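Local coordinates for protein N-acetylmuramoyl-L-alanine amidase (Mycolicibacterium smegmatis, PDB 7AGM) that is a zinc-dependent N-acetylmuramoyl-L-alanine amidase, which hydrolyses the amide bond between N-acetylmuramic acid and the L-alanine of the stem peptide in peptidoglycan, at residues M9-D14 with R210-F215; T44-G49 with L194-E199; P86-R91 with D167-N172; S149-A154 with R201-D206. One frame throughout, in Å; residues are numbered along the deposited sequence.

Contact 1. Residues M9-D14 with R210-F215; sequences MIVFLD and RGIAGF
Ile212, on helix 198-219, puts one branch on each of two residues of strand 10-15, and the contact made in this way is purely apolar. Its CG2 methyl meets CG2 of Val11 at 3.8 Å, the closest approach between the two segments, with the two branched side chains lying at a slant to one another. The other branch runs on to CD1, which lies 4.3 Å from CD2 of Leu13, a looser touch. With CG1 of Ile212 anti to its carbonyl carbon (chi1 -64°) and the chain extended beyond it (chi2 175°), CD1 is carried along the strand to the second residue, while CG2 stays over the first. Polar bonding lies elsewhere: the helix keeps its own i to i+4 bonds, and Val11 pairs through its backbone with Arg73 and Ala75 of the neighbouring strand. Val11 and Leu13, two apart in the strand, both lie on the face covered by helices 198-219 and 52-69; Phe12 between them packs on the other face against Met94, Ala95 and Leu98 of helix 88-98. Helix 52-69 sets Leu67 against Val11 and Thr60, Val63 and Arg64 against Leu13, as expected in an alpha/beta/alpha sandwich.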
loop_
_atom_site.group_PDB
_atom_site.type_symbol
_atom_site.label_atom_id
_atom_site.label_comp_id
_atom_site.label_asym_id
_atom_site.label_seq_id
_atom_site.Cartn_x
_atom_site.Cartn_y
_atom_site.Cartn_z
ATOM N N MET A 9 -18.090 -4.949 -4.704
ATOM C CA MET A 9 -16.749 -5.437 -4.983
ATOM C C MET A 9 -15.915 -5.427 -3.705
ATOM O O MET A 9 -16.256 -4.767 -2.720
ATOM C CB MET A 9 -16.108 -4.619 -6.108
ATOM C CG MET A 9 -16.864 -4.777 -7.438
ATOM S SD MET A 9 -16.162 -3.829 -8.805
ATOM C CE MET A 9 -14.879 -4.924 -9.402
ATOM N N ILE A 10 -14.825 -6.194 -3.720
ATOM C CA ILE A 10 -14.068 -6.520 -2.513
ATOM C C ILE A 10 -12.662 -5.949 -2.616
ATOM O O ILE A 10 -11.937 -6.238 -3.576
ATOM C CB ILE A 10 -14.007 -8.041 -2.288
ATOM C CG1 ILE A 10 -15.415 -8.640 -2.257
ATOM C CG2 ILE A 10 -13.235 -8.355 -1.032
ATOM C CD1 ILE A 10 -15.418 -10.128 -2.476
ATOM N N VAL A 11 -12.263 -5.168 -1.613
ATOM C CA VAL A 11 -10.924 -4.596 -1.529
ATOM C C VAL A 11 -10.279 -5.053 -0.229
ATOM O O VAL A 11 -10.860 -4.889 0.855
ATOM C CB VAL A 11 -10.965 -3.056 -1.586
ATOM C CG1 VAL A 11 -9.565 -2.464 -1.392
ATOM C CG2 VAL A 11 -11.601 -2.578 -2.894
ATOM N N PHE A 12 -9.076 -5.618 -0.329
ATOM C CA PHE A 12 -8.266 -5.937 0.842
ATOM C C PHE A 12 -7.265 -4.812 1.070
ATOM O O PHE A 12 -6.513 -4.447 0.152
ATOM C CB PHE A 12 -7.533 -7.265 0.647
ATOM C CG PHE A 12 -6.784 -7.727 1.870
ATOM C CD1 PHE A 12 -7.451 -8.387 2.902
ATOM C CD2 PHE A 12 -5.416 -7.513 1.995
ATOM C CE1 PHE A 12 -6.761 -8.818 4.034
ATOM C CE2 PHE A 12 -4.728 -7.950 3.115
ATOM C CZ PHE A 12 -5.404 -8.603 4.143
ATOM N N LEU A 13 -7.268 -4.255 2.286
ATOM C CA LEU A 13 -6.423 -3.125 2.658
ATOM C C LEU A 13 -5.355 -3.588 3.634
ATOM O O LEU A 13 -5.661 -4.254 4.628
ATOM C CB LEU A 13 -7.264 -2.015 3.298
ATOM C CG LEU A 13 -8.301 -1.371 2.378
ATOM C CD1 LEU A 13 -9.242 -0.481 3.188
ATOM C CD2 LEU A 13 -7.617 -0.579 1.257
ATOM N N ASP A 14 -4.105 -3.217 3.360
ATOM C CA ASP A 14 -2.957 -3.637 4.165
ATOM C C ASP A 14 -2.159 -2.425 4.627
ATOM O O ASP A 14 -1.257 -1.949 3.922
ATOM C CB ASP A 14 -2.073 -4.608 3.382
ATOM C CG ASP A 14 -0.760 -4.893 4.084
ATOM O OD1 ASP A 14 -0.764 -5.006 5.329
ATOM O OD2 ASP A 14 0.273 -5.011 3.385
ATOM N N ARG A 210 -9.672 7.377 -4.929
ATOM C CA ARG A 210 -9.936 7.628 -6.346
ATOM C C ARG A 210 -9.249 6.590 -7.223
ATOM O O ARG A 210 -9.827 6.116 -8.209
ATOM C CB ARG A 210 -9.481 9.035 -6.734
ATOM C CG ARG A 210 -10.339 10.147 -6.155
ATOM C CD ARG A 210 -9.763 11.521 -6.473
ATOM N NE ARG A 210 -9.797 11.813 -7.903
ATOM C CZ ARG A 210 -9.271 12.901 -8.461
ATOM N NH1 ARG A 210 -8.660 13.809 -7.711
ATOM N NH2 ARG A 210 -9.353 13.078 -9.774
ATOM N N GLY A 211 -8.010 6.227 -6.881
ATOM C CA GLY A 211 -7.334 5.157 -7.606
ATOM C C GLY A 211 -8.069 3.830 -7.518
ATOM O O GLY A 211 -8.221 3.120 -8.518
ATOM N N ILE A 212 -8.506 3.461 -6.312
ATOM C CA ILE A 212 -9.222 2.198 -6.121
ATOM C C ILE A 212 -10.534 2.204 -6.889
ATOM O O ILE A 212 -10.842 1.260 -7.631
ATOM C CB ILE A 212 -9.443 1.917 -4.622
ATOM C CG1 ILE A 212 -8.095 1.738 -3.924
ATOM C CG2 ILE A 212 -10.353 0.695 -4.438
ATOM C CD1 ILE A 212 -8.225 1.580 -2.402
ATOM N N ALA A 213 -11.330 3.266 -6.721
ATOM C CA ALA A 213 -12.634 3.334 -7.373
ATOM C C ALA A 213 -12.494 3.347 -8.889
ATOM O O ALA A 213 -13.278 2.697 -9.597
ATOM C CB ALA A 213 -13.397 4.567 -6.892
ATOM N N GLY A 214 -11.498 4.072 -9.405
ATOM C CA GLY A 214 -11.280 4.096 -10.842
ATOM C C GLY A 214 -10.914 2.731 -11.390
ATOM O O GLY A 214 -11.410 2.320 -12.446
ATOM N N PHE A 215 -10.059 1.999 -10.672
ATOM C CA PHE A 215 -9.700 0.656 -11.110
ATOM C C PHE A 215 -10.891 -0.294 -11.022
ATOM O O PHE A 215 -11.151 -1.060 -11.956
ATOM C CB PHE A 215 -8.518 0.114 -10.303
ATOM C CG PHE A 215 -8.173 -1.317 -10.640
ATOM C CD1 PHE A 215 -7.636 -1.640 -11.879
ATOM C CD2 PHE A 215 -8.402 -2.340 -9.726
ATOM C CE1 PHE A 215 -7.322 -2.957 -12.203
ATOM C CE2 PHE A 215 -8.084 -3.658 -10.040
ATOM C CZ PHE A 215 -7.546 -3.965 -11.289
#

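Contact 2. Residues T44-G49 with L194-E199; sequences TATDDG and LMKSPE
Lys196 and Asp48 approach each other from opposite directions, the lysine from segment 194-199 and the aspartate from the loop ahead of helix 52-69. The ammonium group sits in the mouth of the carboxylate: NZ of Lys196 lies 2.6 Å from OD1 and 2.7 Å from OD2 of Asp48, and both oxygens use their syn lone pairs. This is a bidentate salt bridge. The lysine chain is extended from CG to its tip and therefore spans the gap between the two backbones. Thr46 lies across its far end, at a slant, and its OG1 comes within 3.5 Å of CE of Lys196 while its CG2 packs on the same carbon at 3.9 Å.

The aspartate is aimed by the loop itself. Thr46 to Gly49 form a type I turn closed by Gly49 N on Thr46 O, and CG of Asp48 sits between its backbone N and carbonyl carbon (chi1 52°), which turns the carboxylate back over the turn. There OG1 of Thr46 donates to OD2 of Asp48 at 2.6 Å, nearly in line with the C-O bond, and the same hydroxyl accepts from the backbone N of Tyr50.

OD2 is thus shared by a hydroxyl and an ammonium group, while OD1 also receives the ammonium group. Such a grip should fix the rotation of the carboxylate and probably keeps it ionised, so that a charged pair at the protein's edge ties the loop leading to the zinc ligand Glu52 to the backbone at Lys196.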
loop_
_atom_site.group_PDB
_atom_site.type_symbol
_atom_site.label_atom_id
_atom_site.label_comp_id
_atom_site.label_asym_id
_atom_site.label_seq_id
_atom_site.Cartn_x
_atom_site.Cartn_y
_atom_site.Cartn_z
ATOM N N THR A 44 9.787 2.715 8.838
ATOM C CA THR A 44 10.590 3.912 9.023
ATOM C C THR A 44 9.844 4.896 9.921
ATOM O O THR A 44 8.830 4.564 10.539
ATOM C CB THR A 44 11.037 4.474 7.671
ATOM O OG1 THR A 44 12.019 5.501 7.880
ATOM C CG2 THR A 44 9.852 5.041 6.891
ATOM N N ALA A 45 10.365 6.115 10.021
ATOM C CA ALA A 45 9.768 7.153 10.846
ATOM C C ALA A 45 10.286 8.494 10.364
ATOM O O ALA A 45 11.305 8.576 9.668
ATOM C CB ALA A 45 10.115 6.984 12.334
ATOM N N THR A 46 9.568 9.548 10.738
ATOM C CA THR A 46 10.083 10.887 10.497
ATOM C C THR A 46 11.333 11.105 11.349
ATOM O O THR A 46 11.634 10.331 12.263
ATOM C CB THR A 46 9.025 11.954 10.802
ATOM O OG1 THR A 46 8.744 11.985 12.211
ATOM C CG2 THR A 46 7.723 11.660 10.037
ATOM N N ASP A 47 12.079 12.165 11.030
ATOM C CA ASP A 47 13.284 12.467 11.795
ATOM C C ASP A 47 12.978 12.557 13.282
ATOM O O ASP A 47 13.764 12.100 14.120
ATOM C CB ASP A 47 13.897 13.784 11.316
ATOM C CG ASP A 47 14.593 13.654 9.984
ATOM O OD1 ASP A 47 15.022 12.532 9.643
ATOM O OD2 ASP A 47 14.718 14.677 9.281
ATOM N N ASP A 48 11.832 13.128 13.629
ATOM C CA ASP A 48 11.468 13.321 15.021
ATOM C C ASP A 48 10.538 12.239 15.561
ATOM O O ASP A 48 9.956 12.418 16.637
ATOM C CB ASP A 48 10.921 14.729 15.240
ATOM C CG ASP A 48 9.811 15.077 14.285
ATOM O OD1 ASP A 48 9.398 16.253 14.266
ATOM O OD2 ASP A 48 9.337 14.179 13.557
ATOM N N GLY A 49 10.398 11.122 14.852
ATOM C CA GLY A 49 9.906 9.899 15.453
ATOM C C GLY A 49 8.449 9.554 15.245
ATOM O O GLY A 49 7.938 8.679 15.956
ATOM N N LEU A 194 2.962 16.523 6.023
ATOM C CA LEU A 194 1.663 16.024 5.575
ATOM C C LEU A 194 1.260 14.775 6.347
ATOM O O LEU A 194 0.115 14.646 6.792
ATOM C CB LEU A 194 1.707 15.710 4.080
ATOM C CG LEU A 194 1.605 16.892 3.124
ATOM C CD1 LEU A 194 1.960 16.432 1.704
ATOM C CD2 LEU A 194 0.210 17.515 3.154
ATOM N N MET A 195 2.197 13.836 6.506
ATOM C CA MET A 195 1.890 12.556 7.135
ATOM C C MET A 195 1.511 12.708 8.599
ATOM O O MET A 195 0.705 11.924 9.114
ATOM C CB MET A 195 3.088 11.627 7.000
ATOM C CG MET A 195 3.265 11.146 5.583
ATOM S SD MET A 195 4.865 10.385 5.319
ATOM C CE MET A 195 4.635 9.806 3.646
ATOM N N LYS A 196 2.097 13.687 9.287
ATOM C CA LYS A 196 1.798 13.928 10.691
ATOM C C LYS A 196 0.454 14.610 10.912
ATOM O O LYS A 196 0.001 14.681 12.060
ATOM C CB LYS A 196 2.880 14.819 11.290
ATOM C CG LYS A 196 4.241 14.188 11.423
ATOM C CD LYS A 196 5.202 15.275 11.863
ATOM C CE LYS A 196 6.578 14.771 12.134
ATOM N NZ LYS A 196 7.392 15.898 12.670
ATOM N N SER A 197 -0.186 15.120 9.859
ATOM C CA SER A 197 -1.420 15.864 10.047
ATOM C C SER A 197 -2.629 15.033 9.639
ATOM O O SER A 197 -2.592 14.306 8.633
ATOM C CB SER A 197 -1.410 17.155 9.228
ATOM O OG SER A 197 -1.391 16.883 7.843
ATOM N N PRO A 198 -3.705 15.116 10.429
ATOM C CA PRO A 198 -4.942 14.416 10.040
ATOM C C PRO A 198 -5.420 14.808 8.652
ATOM O O PRO A 198 -5.863 13.944 7.886
ATOM C CB PRO A 198 -5.942 14.817 11.134
ATOM C CG PRO A 198 -5.095 15.197 12.298
ATOM C CD PRO A 198 -3.816 15.760 11.751
ATOM N N GLU A 199 -5.318 16.093 8.298
ATOM C CA GLU A 199 -5.772 16.539 6.986
ATOM C C GLU A 199 -4.862 16.021 5.884
ATOM O O GLU A 199 -5.331 15.691 4.792
ATOM C CB GLU A 199 -5.873 18.065 6.936
ATOM C CG GLU A 199 -6.979 18.633 7.811
ATOM C CD GLU A 199 -6.566 18.775 9.266
ATOM O OE1 GLU A 199 -5.345 18.802 9.543
ATOM O OE2 GLU A 199 -7.462 18.854 10.132
#

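Contact 3. Residues P86-R91 with D167-N172; sequences PCVDER and DIAGLN
Val88 and Ala169, each the first helical residue of its segment, make the close part of this contact: CG2 of the valine rests on CB of the alanine at 3.9 Å. That methyl stands between the backbone N and the carbonyl carbon of Val88, the position nearest its own main chain, and the alanine is small enough for the two backbones to come near. The CA atoms of Val88 and Gly170 are 5.9 Å apart. Beside the methyls the packing thins: the carbonyl O of Val88 lies 4.3 Å from CA of Gly170, a contact with the bare backbone of the glycine. Val88 and Gly170 are both partly exposed, whereas Ala169 is buried.

The two helix starts, 88-98 and 169-173, thus meet near the zinc site of this Amidase_3 fold, with the side chain of Val88 about 9 Å from the bound zinc ion. Cys87, the N-cap of the first helix, is joined by a disulfide to Cys39.

Away from the other segment, the start of helix 88-98 has polar bonds of its own. NE of Arg91 donates to the carbonyl O of Pro86 at 2.9 Å in an almost straight bond (177°), with the oxygen in the guanidinium plane but the donor well above the carbonyl plane. The backbone N of Cys87 reaches OE1 of Glu90 at 2.9 Å on its anti side, tilted out of the carboxylate plane. The remaining nitrogens of Arg91 turn to the end of strand 10-15 and the residues after it, which include the zinc ligand His17: NH1 bridges to Asp14 and bonds to Pro15 O, and NH2 bonds to His17 O.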
loop_
_atom_site.group_PDB
_atom_site.type_symbol
_atom_site.label_atom_id
_atom_site.label_comp_id
_atom_site.label_asym_id
_atom_site.label_seq_id
_atom_site.Cartn_x
_atom_site.Cartn_y
_atom_site.Cartn_z
ATOM N N PRO A 86 0.523 -9.450 11.224
ATOM C CA PRO A 86 0.941 -10.656 10.499
ATOM C C PRO A 86 2.219 -10.446 9.697
ATOM O O PRO A 86 2.561 -9.334 9.295
ATOM C CB PRO A 86 -0.239 -10.934 9.558
ATOM C CG PRO A 86 -1.386 -10.135 10.105
ATOM C CD PRO A 86 -0.758 -8.925 10.724
ATOM N N CYS A 87 2.915 -11.560 9.450
ATOM C CA CYS A 87 4.097 -11.553 8.592
ATOM C C CYS A 87 3.725 -11.192 7.152
ATOM O O CYS A 87 2.565 -11.268 6.736
ATOM C CB CYS A 87 4.760 -12.930 8.583
ATOM S SG CYS A 87 5.283 -13.520 10.200
ATOM N N VAL A 88 4.750 -10.833 6.371
ATOM C CA VAL A 88 4.515 -10.364 5.006
ATOM C C VAL A 88 3.919 -11.454 4.126
ATOM O O VAL A 88 3.099 -11.165 3.250
ATOM C CB VAL A 88 5.782 -9.730 4.391
ATOM C CG1 VAL A 88 6.127 -8.413 5.097
ATOM C CG2 VAL A 88 6.944 -10.696 4.441
ATOM N N ASP A 89 4.305 -12.716 4.339
ATOM C CA ASP A 89 3.678 -13.795 3.580
ATOM C C ASP A 89 2.238 -14.019 4.028
ATOM O O ASP A 89 1.354 -14.275 3.196
ATOM C CB ASP A 89 4.509 -15.082 3.647
ATOM C CG ASP A 89 4.632 -15.648 5.055
ATOM O OD1 ASP A 89 4.598 -14.876 6.039
ATOM O OD2 ASP A 89 4.807 -16.880 5.174
ATOM N N GLU A 90 1.982 -13.893 5.337
ATOM C CA GLU A 90 0.630 -14.038 5.867
ATOM C C GLU A 90 -0.306 -12.954 5.338
ATOM O O GLU A 90 -1.484 -13.219 5.082
ATOM C CB GLU A 90 0.666 -14.031 7.400
ATOM C CG GLU A 90 1.393 -15.233 8.001
ATOM C CD GLU A 90 1.537 -15.179 9.528
ATOM O OE1 GLU A 90 1.593 -14.073 10.111
ATOM O OE2 GLU A 90 1.603 -16.261 10.149
ATOM N N ARG A 91 0.188 -11.723 5.176
ATOM C CA ARG A 91 -0.659 -10.671 4.618
ATOM C C ARG A 91 -1.074 -10.987 3.182
ATOM O O ARG A 91 -2.216 -10.716 2.781
ATOM C CB ARG A 91 0.042 -9.315 4.723
ATOM C CG ARG A 91 0.291 -8.876 6.168
ATOM C CD ARG A 91 1.134 -7.628 6.236
ATOM N NE ARG A 91 1.450 -7.299 7.628
ATOM C CZ ARG A 91 1.243 -6.119 8.216
ATOM N NH1 ARG A 91 0.724 -5.101 7.537
ATOM N NH2 ARG A 91 1.575 -5.953 9.492
ATOM N N ASP A 167 11.062 -7.682 -5.266
ATOM C CA ASP A 167 11.525 -8.027 -3.930
ATOM C C ASP A 167 10.464 -7.882 -2.843
ATOM O O ASP A 167 10.796 -8.055 -1.667
ATOM C CB ASP A 167 12.752 -7.186 -3.555
ATOM C CG ASP A 167 12.470 -5.689 -3.573
ATOM O OD1 ASP A 167 11.823 -5.204 -4.521
ATOM O OD2 ASP A 167 12.906 -4.982 -2.638
ATOM N N ILE A 168 9.209 -7.584 -3.189
ATOM C CA ILE A 168 8.148 -7.375 -2.200
ATOM C C ILE A 168 7.328 -8.659 -2.109
ATOM O O ILE A 168 6.605 -9.009 -3.050
ATOM C CB ILE A 168 7.247 -6.183 -2.561
ATOM C CG1 ILE A 168 8.059 -4.902 -2.806
ATOM C CG2 ILE A 168 6.174 -5.977 -1.467
ATOM C CD1 ILE A 168 8.942 -4.493 -1.649
ATOM N N ALA A 169 7.407 -9.347 -0.963
ATOM C CA ALA A 169 6.708 -10.623 -0.806
ATOM C C ALA A 169 5.202 -10.480 -1.007
ATOM O O ALA A 169 4.569 -11.330 -1.646
ATOM C CB ALA A 169 7.022 -11.229 0.565
ATOM N N GLY A 170 4.601 -9.419 -0.466
ATOM C CA GLY A 170 3.161 -9.261 -0.597
ATOM C C GLY A 170 2.704 -9.110 -2.036
ATOM O O GLY A 170 1.628 -9.588 -2.405
ATOM N N LEU A 171 3.514 -8.450 -2.870
ATOM C CA LEU A 171 3.222 -8.341 -4.297
ATOM C C LEU A 171 3.522 -9.643 -5.031
ATOM O O LEU A 171 2.708 -10.106 -5.842
ATOM C CB LEU A 171 4.028 -7.187 -4.900
ATOM C CG LEU A 171 3.583 -5.787 -4.448
ATOM C CD1 LEU A 171 4.551 -4.746 -4.984
ATOM C CD2 LEU A 171 2.165 -5.454 -4.878
ATOM N N ASN A 172 4.662 -10.271 -4.736
ATOM C CA ASN A 172 5.019 -11.507 -5.432
ATOM C C ASN A 172 3.975 -12.589 -5.204
ATOM O O ASN A 172 3.697 -13.399 -6.095
ATOM C CB ASN A 172 6.362 -12.028 -4.926
ATOM C CG ASN A 172 7.514 -11.109 -5.239
ATOM O OD1 ASN A 172 7.445 -10.284 -6.148
ATOM N ND2 ASN A 172 8.607 -11.279 -4.508
#

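Contact 4. Residues S149-A154 with R201-D206; sequences SGIPPA and RQKYAD
A Schellman motif ends helix 134-148 at Gly150, which takes a positive phi (90°), and the loop that follows lays Ile151 against helix 198-219. CD1 of Ile151 comes obliquely to the ring of Tyr204 and is 3.9 Å from its CD1, with CG2 of the isoleucine and CE1 of the ring 4.2 Å apart. Beside this, CG1 of Ile151 lies 4.1 Å from CE of Lys203, the two side chains sliding past one another in opposite directions.

The lysine bends only at its last torsion (chi4 61°), which brings NZ to the side of the carbonyls of Ser149 and Gly150. NZ of Lys203 stays 3.9 Å from Ser149 O, too far for a direct bond. A water held by NZ of Lys203 at 3.1 Å gives a weak bond to Gly150 O; a second water bridge, to Ser149 O, is doubtful. Solvent may thus link the lysine to the turn, beside the apolar contact of Ile151 with Tyr204. In the conformer given, OG of Ser149 bonds back to Gln145 O in the last turn of helix 134-148.

Ile151 is also packed on Phe118 and on Ala207, one turn further along helix 198-219. Tyr204 extends the patch toward Phe55 of helix 52-69 and Leu194 and Met195 of helix 189-196.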
loop_
_atom_site.group_PDB
_atom_site.type_symbol
_atom_site.label_atom_id
_atom_site.label_comp_id
_atom_site.label_asym_id
_atom_site.label_seq_id
_atom_site.Cartn_x
_atom_site.Cartn_y
_atom_site.Cartn_z
ATOM N N SER A 149 -4.187 14.397 -8.050
ATOM C CA SER A 149 -4.482 15.027 -6.770
ATOM C C SER A 149 -3.415 16.026 -6.340
ATOM O O SER A 149 -3.545 16.619 -5.263
ATOM C CB SER A 149 -4.668 13.954 -5.691
ATOM O OG SER A 149 -5.704 13.038 -6.030
ATOM N N GLY A 150 -2.371 16.229 -7.144
ATOM C CA GLY A 150 -1.349 17.209 -6.842
ATOM C C GLY A 150 -0.195 16.688 -6.020
ATOM O O GLY A 150 0.744 17.447 -5.750
ATOM N N ILE A 151 -0.232 15.424 -5.609
ATOM C CA ILE A 151 0.891 14.806 -4.913
ATOM C C ILE A 151 1.943 14.501 -5.970
ATOM O O ILE A 151 1.647 13.779 -6.930
ATOM C CB ILE A 151 0.456 13.527 -4.186
ATOM C CG1 ILE A 151 -0.719 13.812 -3.252
ATOM C CG2 ILE A 151 1.632 12.917 -3.430
ATOM C CD1 ILE A 151 -1.463 12.565 -2.848
ATOM N N PRO A 152 3.164 15.012 -5.853
ATOM C CA PRO A 152 4.141 14.811 -6.926
ATOM C C PRO A 152 4.606 13.367 -6.963
ATOM O O PRO A 152 4.756 12.728 -5.916
ATOM C CB PRO A 152 5.292 15.750 -6.537
ATOM C CG PRO A 152 5.190 15.877 -5.064
ATOM C CD PRO A 152 3.716 15.814 -4.740
ATOM N N PRO A 153 4.818 12.803 -8.150
ATOM C CA PRO A 153 5.503 11.509 -8.224
ATOM C C PRO A 153 6.911 11.646 -7.671
ATOM O O PRO A 153 7.558 12.687 -7.830
ATOM C CB PRO A 153 5.511 11.192 -9.725
ATOM C CG PRO A 153 5.263 12.493 -10.406
ATOM C CD PRO A 153 4.432 13.319 -9.473
ATOM N N ALA A 154 7.372 10.585 -7.010
ATOM C CA ALA A 154 8.650 10.608 -6.311
ATOM C C ALA A 154 9.767 11.053 -7.234
ATOM O O ALA A 154 9.860 10.612 -8.381
ATOM C CB ALA A 154 8.984 9.225 -5.752
ATOM N N ARG A 201 -3.220 13.117 6.035
ATOM C CA ARG A 201 -3.550 11.706 5.871
ATOM C C ARG A 201 -4.866 11.540 5.120
ATOM O O ARG A 201 -5.012 10.626 4.298
ATOM C CB ARG A 201 -3.555 10.999 7.232
ATOM C CG ARG A 201 -2.173 10.996 7.903
ATOM C CD ARG A 201 -2.090 10.075 9.108
ATOM N NE ARG A 201 -2.964 10.523 10.196
ATOM C CZ ARG A 201 -2.622 11.392 11.145
ATOM N NH1 ARG A 201 -1.410 11.932 11.162
ATOM N NH2 ARG A 201 -3.500 11.719 12.091
ATOM N N GLN A 202 -5.822 12.437 5.355
ATOM C CA GLN A 202 -7.055 12.418 4.571
ATOM C C GLN A 202 -6.778 12.717 3.102
ATOM O O GLN A 202 -7.416 12.138 2.215
ATOM C CB GLN A 202 -8.059 13.423 5.141
ATOM C CG GLN A 202 -9.451 13.296 4.537
ATOM C CD GLN A 202 -10.115 11.980 4.889
ATOM O OE1 GLN A 202 -10.110 11.559 6.049
ATOM N NE2 GLN A 202 -10.687 11.313 3.886
ATOM N N LYS A 203 -5.825 13.617 2.833
ATOM C CA LYS A 203 -5.441 13.945 1.463
ATOM C C LYS A 203 -4.904 12.714 0.744
ATOM O O LYS A 203 -5.321 12.400 -0.380
ATOM C CB LYS A 203 -4.394 15.063 1.507
ATOM C CG LYS A 203 -3.824 15.533 0.172
ATOM C CD LYS A 203 -2.579 16.396 0.422
ATOM C CE LYS A 203 -1.942 16.903 -0.861
ATOM N NZ LYS A 203 -2.883 17.766 -1.621
ATOM N N TYR A 204 -3.984 11.991 1.388
ATOM C CA TYR A 204 -3.500 10.742 0.803
ATOM C C TYR A 204 -4.634 9.741 0.621
ATOM O O TYR A 204 -4.730 9.075 -0.416
ATOM C CB TYR A 204 -2.411 10.131 1.686
ATOM C CG TYR A 204 -1.074 10.839 1.645
ATOM C CD1 TYR A 204 -0.337 10.920 0.460
ATOM C CD2 TYR A 204 -0.534 11.404 2.794
ATOM C CE1 TYR A 204 0.898 11.558 0.426
ATOM C CE2 TYR A 204 0.685 12.035 2.775
ATOM C CZ TYR A 204 1.402 12.122 1.592
ATOM O OH TYR A 204 2.630 12.753 1.602
ATOM N N ALA A 205 -5.493 9.605 1.633
ATOM C CA ALA A 205 -6.580 8.633 1.552
ATOM C C ALA A 205 -7.528 8.944 0.402
ATOM O O ALA A 205 -7.920 8.037 -0.344
ATOM C CB ALA A 205 -7.347 8.574 2.877
ATOM N N ASP A 206 -7.890 10.221 0.229
ATOM C CA ASP A 206 -8.816 10.598 -0.837
ATOM C C ASP A 206 -8.249 10.227 -2.201
ATOM O O ASP A 206 -8.980 9.753 -3.076
ATOM C CB ASP A 206 -9.093 12.102 -0.794
ATOM C CG ASP A 206 -9.947 12.520 0.385
ATOM O OD1 ASP A 206 -10.597 11.663 1.012
ATOM O OD2 ASP A 206 -9.975 13.733 0.670
HETATM O O HOH W 1 -4.579 16.541 -2.851
HETATM O O HOH W 2 -0.624 18.561 -3.640
#

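Helix 198-219 carries the touching residues of contacts 1 and 4; contact 2 lies just ahead of its start, on Lys196. Contact 1, where all touching residues are buried, is wholly apolar and joins the helix to the central sheet; contact 4, nearer the surface, pairs apolar packing with a weak link through water; contact 2, about 17 Å from the chain centre to its own centre, rests on a salt bridge. Contacts 2 and 4 meet through Met195 and Tyr204, and Arg201 NH1 reaches the carbonyl O of Met195. Contact 3, partly buried, is a small apolar touch between two helix starts across the chain centre from contact 4; it meets contact 1 where Phe12 packs on the backbone O of Arg91.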